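Side-chain contacts in alpha-L-arabinosidase (Xanthomonas axonopodis pv. citri, PDB 6D25), which probably releases alpha-L-arabinofuranosyl substituents from arabinoxylans by hydrolysis, including from internally di-substituted units, as a GH51 glycoside hydrolase: residues A53-G57 and T58-G62; V64-G67 and E68-I72; F134-H137 and E138-F142. All blocks are in the same frame, centred on the assembly; numbering follows the deposited sequence.

Interaction 1: residues A53-G57 and T58-G62; sequences AEHLG and TGIYG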
loop_
_atom_site.group_PDB
_atom_site.type_symbol
_atom_site.label_atom_id
_atom_site.label_comp_id
_atom_site.label_asym_id
_atom_site.label_seq_id
_atom_site.Cartn_x
_atom_site.Cartn_y
_atom_site.Cartn_z
ATOM N N ALA A 53 8.850 -1.013 25.904
ATOM C CA ALA A 53 9.243 0.363 26.105
ATOM C C ALA A 53 8.901 1.205 24.871
ATOM O O ALA A 53 9.766 1.392 23.977
ATOM C CB ALA A 53 10.706 0.423 26.425
ATOM N N GLU A 54 7.678 1.739 24.824
ATOM C CA GLU A 54 7.257 2.621 23.762
ATOM C C GLU A 54 7.843 4.004 24.002
ATOM O O GLU A 54 8.044 4.414 25.153
ATOM C CB GLU A 54 5.725 2.706 23.710
ATOM C CG GLU A 54 5.146 3.533 22.568
ATOM C CD GLU A 54 3.658 3.334 22.321
ATOM O OE1 GLU A 54 3.013 2.637 23.148
ATOM O OE2 GLU A 54 3.123 3.875 21.315
ATOM N N HIS A 55 7.999 4.763 22.900
ATOM C CA HIS A 55 8.279 6.192 23.021
ATOM C C HIS A 55 6.996 6.887 23.449
ATOM O O HIS A 55 6.156 7.207 22.598
ATOM C CB HIS A 55 8.826 6.762 21.720
ATOM C CG HIS A 55 10.251 6.421 21.498
ATOM N ND1 HIS A 55 11.180 7.383 21.311
ATOM C CD2 HIS A 55 10.913 5.245 21.547
ATOM C CE1 HIS A 55 12.377 6.807 21.209
ATOM N NE2 HIS A 55 12.241 5.499 21.357
ATOM N N LEU A 56 6.855 7.080 24.751
ATOM C CA LEU A 56 5.591 7.518 25.336
ATOM C C LEU A 56 5.907 8.199 26.674
ATOM O O LEU A 56 6.520 7.565 27.535
ATOM C CB LEU A 56 4.697 6.282 25.537
ATOM C CG LEU A 56 3.213 6.536 25.795
ATOM C CD1 LEU A 56 2.424 5.250 25.615
ATOM C CD2 LEU A 56 2.922 7.176 27.149
ATOM N N GLY A 57 5.499 9.449 26.831
ATOM C CA GLY A 57 5.659 10.156 28.092
ATOM C C GLY A 57 7.117 10.201 28.518
ATOM O O GLY A 57 8.002 10.605 27.716
ATOM N N THR A 58 7.404 9.735 29.730
ATOM C CA THR A 58 8.749 9.689 30.243
ATOM C C THR A 58 9.260 8.242 30.283
ATOM O O THR A 58 10.208 7.917 31.034
ATOM C CB THR A 58 8.853 10.407 31.592
ATOM O OG1 THR A 58 7.946 9.760 32.484
ATOM C CG2 THR A 58 8.597 11.895 31.498
ATOM N N GLY A 59 8.677 7.353 29.465
ATOM C CA GLY A 59 9.088 5.987 29.444
ATOM C C GLY A 59 10.471 5.770 28.882
ATOM O O GLY A 59 11.164 4.842 29.319
ATOM N N ILE A 60 10.877 6.604 27.925
ATOM C CA ILE A 60 12.213 6.531 27.365
ATOM C C ILE A 60 13.043 7.703 27.886
ATOM O O ILE A 60 14.107 7.489 28.491
ATOM C CB ILE A 60 12.159 6.511 25.821
ATOM C CG1 ILE A 60 11.465 5.243 25.315
ATOM C CG2 ILE A 60 13.545 6.675 25.238
ATOM C CD1 ILE A 60 12.180 3.977 25.566
ATOM N N TYR A 61 12.579 8.901 27.632
ATOM C CA TYR A 61 13.288 10.119 28.040
ATOM C C TYR A 61 12.994 10.378 29.523
ATOM O O TYR A 61 11.872 10.745 29.864
ATOM C CB TYR A 61 12.891 11.322 27.157
ATOM C CG TYR A 61 13.251 11.048 25.711
ATOM C CD1 TYR A 61 14.583 11.012 25.315
ATOM C CD2 TYR A 61 12.283 10.730 24.775
ATOM C CE1 TYR A 61 14.941 10.634 24.031
ATOM C CE2 TYR A 61 12.637 10.356 23.490
ATOM C CZ TYR A 61 13.980 10.347 23.104
ATOM O OH TYR A 61 14.337 10.034 21.831
ATOM N N GLY A 62 14.033 10.206 30.353
ATOM C CA GLY A 62 13.864 10.269 31.787
ATOM C C GLY A 62 13.829 8.884 32.399
ATOM O O GLY A 62 14.573 8.597 33.300
HETATM O O HOH W 1 9.747 8.988 26.609
#
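Ile60 reaches back over a tight turn to meet Ala53, Glu54 and His55, a worked example of one branched side chain touching several residues of its own loop. Its CB points toward 53-57, and there the chain forks. Ile60 CG1, anti to the carbonyl carbon (chi1 -65°), lies 3.5 Å from Glu54 O. The same Ile60 CG1 passes over one face of the imidazole, 4.1 Å from the centroid of the His55 ring, as a CH-pi contact displaced toward the CD2 rim. Ile60 CD1 continues to the methyl of Ala53, 3.9 Å from Ala53 CB. The second branch, Ile60 CG2, sits over the centre of the Tyr61 ring. The His55 and Tyr61 rings meet obliquely, their planes 79° apart, with Tyr61 OH near the imidazole plane and 3.8 Å from His55 CE1. Glu130 fixes both, its carboxylate bonding His55 ND1 and Tyr61 OH. The chain between them makes a type II' turn from Leu56 to Gly59, closed by Gly59 N to Leu56 O at 2.9 Å, and water 1 links Ile60 N to Gly57 O. The loop leaves strand 51-52, the first of the parallel eight-stranded barrel; Ala53 and His55 bond through their backbones to Arg95 and Pro97, at and just beyond strand 93-96, while Ile60 packs on Phe134, just before helix 136-146.

Interaction 2: residues V64-G67 and E68-I72; sequences VWVG and EESPI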
loop_
_atom_site.group_PDB
_atom_site.type_symbol
_atom_site.label_atom_id
_atom_site.label_comp_id
_atom_site.label_asym_id
_atom_site.label_seq_id
_atom_site.Cartn_x
_atom_site.Cartn_y
_atom_site.Cartn_z
ATOM N N VAL A 64 14.702 5.908 30.926
ATOM C CA VAL A 64 15.834 5.058 30.478
ATOM C C VAL A 64 17.020 5.951 30.068
ATOM O O VAL A 64 18.140 5.812 30.573
ATOM C CB VAL A 64 15.415 4.138 29.326
ATOM C CG1 VAL A 64 16.619 3.392 28.758
ATOM C CG2 VAL A 64 14.329 3.164 29.770
ATOM N N TRP A 65 16.746 6.853 29.150
ATOM C CA TRP A 65 17.744 7.697 28.506
ATOM C C TRP A 65 17.781 9.054 29.204
ATOM O O TRP A 65 16.753 9.746 29.232
ATOM C CB TRP A 65 17.398 7.891 27.025
ATOM C CG TRP A 65 18.399 8.759 26.331
ATOM C CD1 TRP A 65 18.290 10.097 26.066
ATOM C CD2 TRP A 65 19.707 8.354 25.878
ATOM N NE1 TRP A 65 19.445 10.553 25.485
ATOM C CE2 TRP A 65 20.316 9.497 25.330
ATOM C CE3 TRP A 65 20.399 7.145 25.861
ATOM C CZ2 TRP A 65 21.615 9.465 24.821
ATOM C CZ3 TRP A 65 21.663 7.102 25.314
ATOM C CH2 TRP A 65 22.263 8.252 24.792
ATOM N N VAL A 66 18.931 9.455 29.718
ATOM C CA VAL A 66 19.072 10.792 30.286
ATOM C C VAL A 66 20.096 11.590 29.465
ATOM O O VAL A 66 20.151 12.785 29.590
ATOM C CB VAL A 66 19.447 10.742 31.778
ATOM C CG1 VAL A 66 18.326 10.128 32.610
ATOM C CG2 VAL A 66 20.754 10.012 32.039
ATOM N N GLY A 67 20.911 10.935 28.653
ATOM C CA GLY A 67 21.958 11.642 27.886
ATOM C C GLY A 67 23.280 11.648 28.632
ATOM O O GLY A 67 23.288 11.677 29.852
ATOM N N GLU A 68 24.382 11.659 27.912
ATOM C CA GLU A 68 25.720 11.473 28.500
ATOM C C GLU A 68 26.075 12.642 29.426
ATOM O O GLU A 68 26.740 12.434 30.411
ATOM C CB GLU A 68 26.803 11.310 27.434
ATOM C CG GLU A 68 26.669 10.012 26.672
ATOM C CD GLU A 68 27.827 9.618 25.765
ATOM O OE1 GLU A 68 27.796 10.036 24.587
ATOM O OE2 GLU A 68 28.724 8.871 26.215
ATOM N N GLU A 69 25.554 13.824 29.149
ATOM C CA GLU A 69 25.862 15.034 29.914
ATOM C C GLU A 69 24.853 15.264 31.051
ATOM O O GLU A 69 24.908 16.299 31.726
ATOM C CB GLU A 69 25.863 16.255 28.988
ATOM C CG GLU A 69 27.121 16.318 28.127
ATOM C CD GLU A 69 27.114 17.347 27.006
ATOM O OE1 GLU A 69 26.049 17.520 26.357
ATOM O OE2 GLU A 69 28.184 17.977 26.766
ATOM N N SER A 70 23.917 14.348 31.291
ATOM C CA SER A 70 22.993 14.483 32.421
ATOM C C SER A 70 23.772 14.391 33.744
ATOM O O SER A 70 24.662 13.566 33.871
ATOM C CB SER A 70 21.922 13.409 32.377
ATOM O OG SER A 70 21.080 13.452 33.522
ATOM N N PRO A 71 23.362 15.156 34.754
ATOM C CA PRO A 71 23.880 14.939 36.112
ATOM C C PRO A 71 23.300 13.680 36.775
ATOM O O PRO A 71 23.785 13.263 37.803
ATOM C CB PRO A 71 23.449 16.209 36.886
ATOM C CG PRO A 71 22.213 16.688 36.169
ATOM C CD PRO A 71 22.427 16.295 34.721
ATOM N N ILE A 72 22.251 13.082 36.207
ATOM C CA ILE A 72 21.792 11.784 36.695
ATOM C C ILE A 72 22.842 10.724 36.309
ATOM O O ILE A 72 23.211 10.579 35.135
ATOM C CB ILE A 72 20.402 11.472 36.126
ATOM C CG1 ILE A 72 19.380 12.525 36.555
ATOM C CG2 ILE A 72 19.964 10.061 36.513
ATOM C CD1 ILE A 72 18.090 12.500 35.735
#
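Gly67 and Ser70 are the ends of a type I beta turn, closed by Ser70 N to Gly67 O at 3.1 Å. Glu68 and Glu69, both exposed, occupy the two corners, their CB atoms pointing away from 64-67. The side-chain contact lies on the inner side and begins at Val66. Its CB faces the turn, and Val66 CG2, placed between the backbone N and the carbonyl carbon, comes 3.6 Å from Ser70 CB. Val66 O approaches the same carbon, 3.4 Å from Ser70 CB, so valine backbone and side chain both touch the serine CB. The serine hydroxyl joins in, with Ser70 OG 3.6 Å from Val66 CB. The other methyl, Val66 CG1, meets the end of Ile72, 3.9 Å from Ile72 CD1, where the two aliphatic chains cross at a slant. Ser70 OG stands opposite its own backbone N (chi1 175°), which turns it back along the following residues, and Ser70 OG accepts Ile72 N at 3.0 Å. That bond spans Pro71, and Ile72 follows with its CB toward Val66. Both apolar side chains also rest on Arg79 of strand 78-79, and Val66 and Gly67 bond through their backbones to Gly77. The arrangement is a type I turn running directly into an ST turn, here shaping the surface part of the long loop after the first barrel strand.

Interaction 3: residues F134-H137 and E138-F142; sequences FGTH and EFMDF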
loop_
_atom_site.group_PDB
_atom_site.type_symbol
_atom_site.label_atom_id
_atom_site.label_comp_id
_atom_site.label_asym_id
_atom_site.label_seq_id
_atom_site.Cartn_x
_atom_site.Cartn_y
_atom_site.Cartn_z
ATOM N N PHE A 134 17.159 8.994 21.324
ATOM C CA PHE A 134 17.172 7.585 21.572
ATOM C C PHE A 134 16.645 6.886 20.320
ATOM O O PHE A 134 15.426 6.920 20.055
ATOM C CB PHE A 134 16.302 7.229 22.783
ATOM C CG PHE A 134 16.445 5.818 23.308
ATOM C CD1 PHE A 134 17.424 5.500 24.217
ATOM C CD2 PHE A 134 15.572 4.812 22.936
ATOM C CE1 PHE A 134 17.541 4.251 24.786
ATOM C CE2 PHE A 134 15.685 3.539 23.476
ATOM C CZ PHE A 134 16.674 3.259 24.401
ATOM N N GLY A 135 17.565 6.320 19.534
ATOM C CA GLY A 135 17.261 5.693 18.281
ATOM C C GLY A 135 17.815 4.275 18.220
ATOM O O GLY A 135 18.092 3.657 19.257
ATOM N N THR A 136 18.003 3.769 17.001
ATOM C CA THR A 136 18.422 2.362 16.814
ATOM C C THR A 136 19.676 2.023 17.640
ATOM O O THR A 136 19.710 1.006 18.344
ATOM C CB THR A 136 18.649 2.015 15.332
ATOM O OG1 THR A 136 17.395 2.007 14.682
ATOM C CG2 THR A 136 19.302 0.664 15.163
ATOM N N HIS A 137 20.729 2.809 17.541
ATOM C CA HIS A 137 21.954 2.445 18.214
ATOM C C HIS A 137 21.756 2.489 19.733
ATOM O O HIS A 137 22.296 1.625 20.457
ATOM C CB HIS A 137 23.115 3.360 17.815
ATOM C CG HIS A 137 23.625 3.082 16.449
ATOM N ND1 HIS A 137 24.899 2.657 16.214
ATOM C CD2 HIS A 137 23.021 3.189 15.245
ATOM C CE1 HIS A 137 25.074 2.523 14.924
ATOM N NE2 HIS A 137 23.943 2.811 14.288
ATOM N N GLU A 138 21.021 3.500 20.209
ATOM C CA GLU A 138 20.910 3.662 21.636
ATOM C C GLU A 138 20.079 2.509 22.201
ATOM O O GLU A 138 20.437 1.952 23.254
ATOM C CB GLU A 138 20.314 5.043 21.972
ATOM C CG GLU A 138 21.228 6.191 21.578
ATOM C CD GLU A 138 21.288 6.559 20.098
ATOM O OE1 GLU A 138 20.363 6.184 19.326
ATOM O OE2 GLU A 138 22.253 7.230 19.732
ATOM N N PHE A 139 18.976 2.137 21.512
ATOM C CA PHE A 139 18.187 1.011 21.996
ATOM C C PHE A 139 18.991 -0.301 21.898
ATOM O O PHE A 139 19.037 -1.106 22.880
ATOM C CB PHE A 139 16.863 0.869 21.252
ATOM C CG PHE A 139 16.122 -0.371 21.637
ATOM C CD1 PHE A 139 15.542 -0.489 22.896
ATOM C CD2 PHE A 139 16.076 -1.465 20.796
ATOM C CE1 PHE A 139 14.893 -1.649 23.276
ATOM C CE2 PHE A 139 15.412 -2.626 21.183
ATOM C CZ PHE A 139 14.830 -2.703 22.426
ATOM N N MET A 140 19.607 -0.557 20.752
ATOM C CA MET A 140 20.237 -1.862 20.586
ATOM C C MET A 140 21.423 -2.020 21.545
ATOM O O MET A 140 21.625 -3.119 22.119
ATOM C CB MET A 140 20.669 -2.095 19.133
ATOM C CG MET A 140 19.505 -2.216 18.184
ATOM S SD MET A 140 18.323 -3.539 18.618
ATOM C CE MET A 140 19.339 -4.944 18.197
ATOM N N ASP A 141 22.201 -0.971 21.747
ATOM C CA ASP A 141 23.322 -1.044 22.682
ATOM C C ASP A 141 22.790 -1.150 24.120
ATOM O O ASP A 141 23.437 -1.767 24.967
ATOM C CB ASP A 141 24.277 0.139 22.506
ATOM C CG ASP A 141 25.082 0.104 21.216
ATOM O OD1 ASP A 141 25.209 -0.994 20.606
ATOM O OD2 ASP A 141 25.549 1.190 20.820
ATOM N N PHE A 142 21.641 -0.598 24.400
ATOM C CA PHE A 142 20.987 -0.781 25.725
ATOM C C PHE A 142 20.632 -2.262 25.932
ATOM O O PHE A 142 20.896 -2.797 27.038
ATOM C CB PHE A 142 19.738 0.094 25.825
ATOM C CG PHE A 142 18.957 -0.009 27.109
ATOM C CD1 PHE A 142 19.478 0.513 28.274
ATOM C CD2 PHE A 142 17.695 -0.583 27.138
ATOM C CE1 PHE A 142 18.751 0.486 29.450
ATOM C CE2 PHE A 142 16.951 -0.578 28.321
ATOM C CZ PHE A 142 17.496 -0.077 29.471
HETATM O O HOH W 2 20.897 5.567 16.751
HETATM O O HOH W 3 26.625 2.125 18.349
#
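The N-terminus of helix 136-146 is built here, with Gly135 as N-cap and the Phe134 ring packed against the CA and CB of Phe139. Phe134 CE2 lies 3.7 Å from Phe139 CB, near the plane of the Phe139 ring, while one face of the Phe134 ring covers the peptide joining Glu138 to Phe139. Phe134 CD1 also touches the glutamate stem, 3.7 Å from Glu138 CB. A bend at chi2 (77°) turns the Glu138 chain toward the N-cap and carries Glu138 OE1 to Gly135 N, 2.8 Å away, where the bond arrives on the anti side and 34° out of the carboxylate plane. Water 2 donates to the same Glu138 OE1 at 2.7 Å and accepts from His137 N. Glu138 OE2 forms salt bridges with Arg133 and Arg117. Gly135 O receives Phe139 N at 2.9 Å, opening the regular helical series. Across one turn, water 3 links His137 ND1 to Asp141 OD2, while His137 NE2 and Asp141 OD1 bond Tyr170 and Trp192. A carboxylate at this helix end probably suits the helix dipole. The glutamate supplies one half of a capping box, and the phenylalanine pair flanking it forms the hydrophobic staple often found with such caps.

The three contacts follow one another along the chain and lie on the same side of its centre, with centres about 13 to 14 Å apart. Interactions 1 and 2 share the long loop after strand 51-52 and are joined by a probable hydrogen bond from Trp65 N to Ile60 O (2.8 Å). Interaction 3 starts the helix between strands 93-96 and 149-154, and Phe134 ties it to both others: its N bonds Tyr61 OH, and its ring packs against Val64 and Trp65. The first barrel loop is thus seated on the helix that follows the second strand, near the C-terminal strand ends where (beta/alpha)8 glycoside hydrolases carry their active sites.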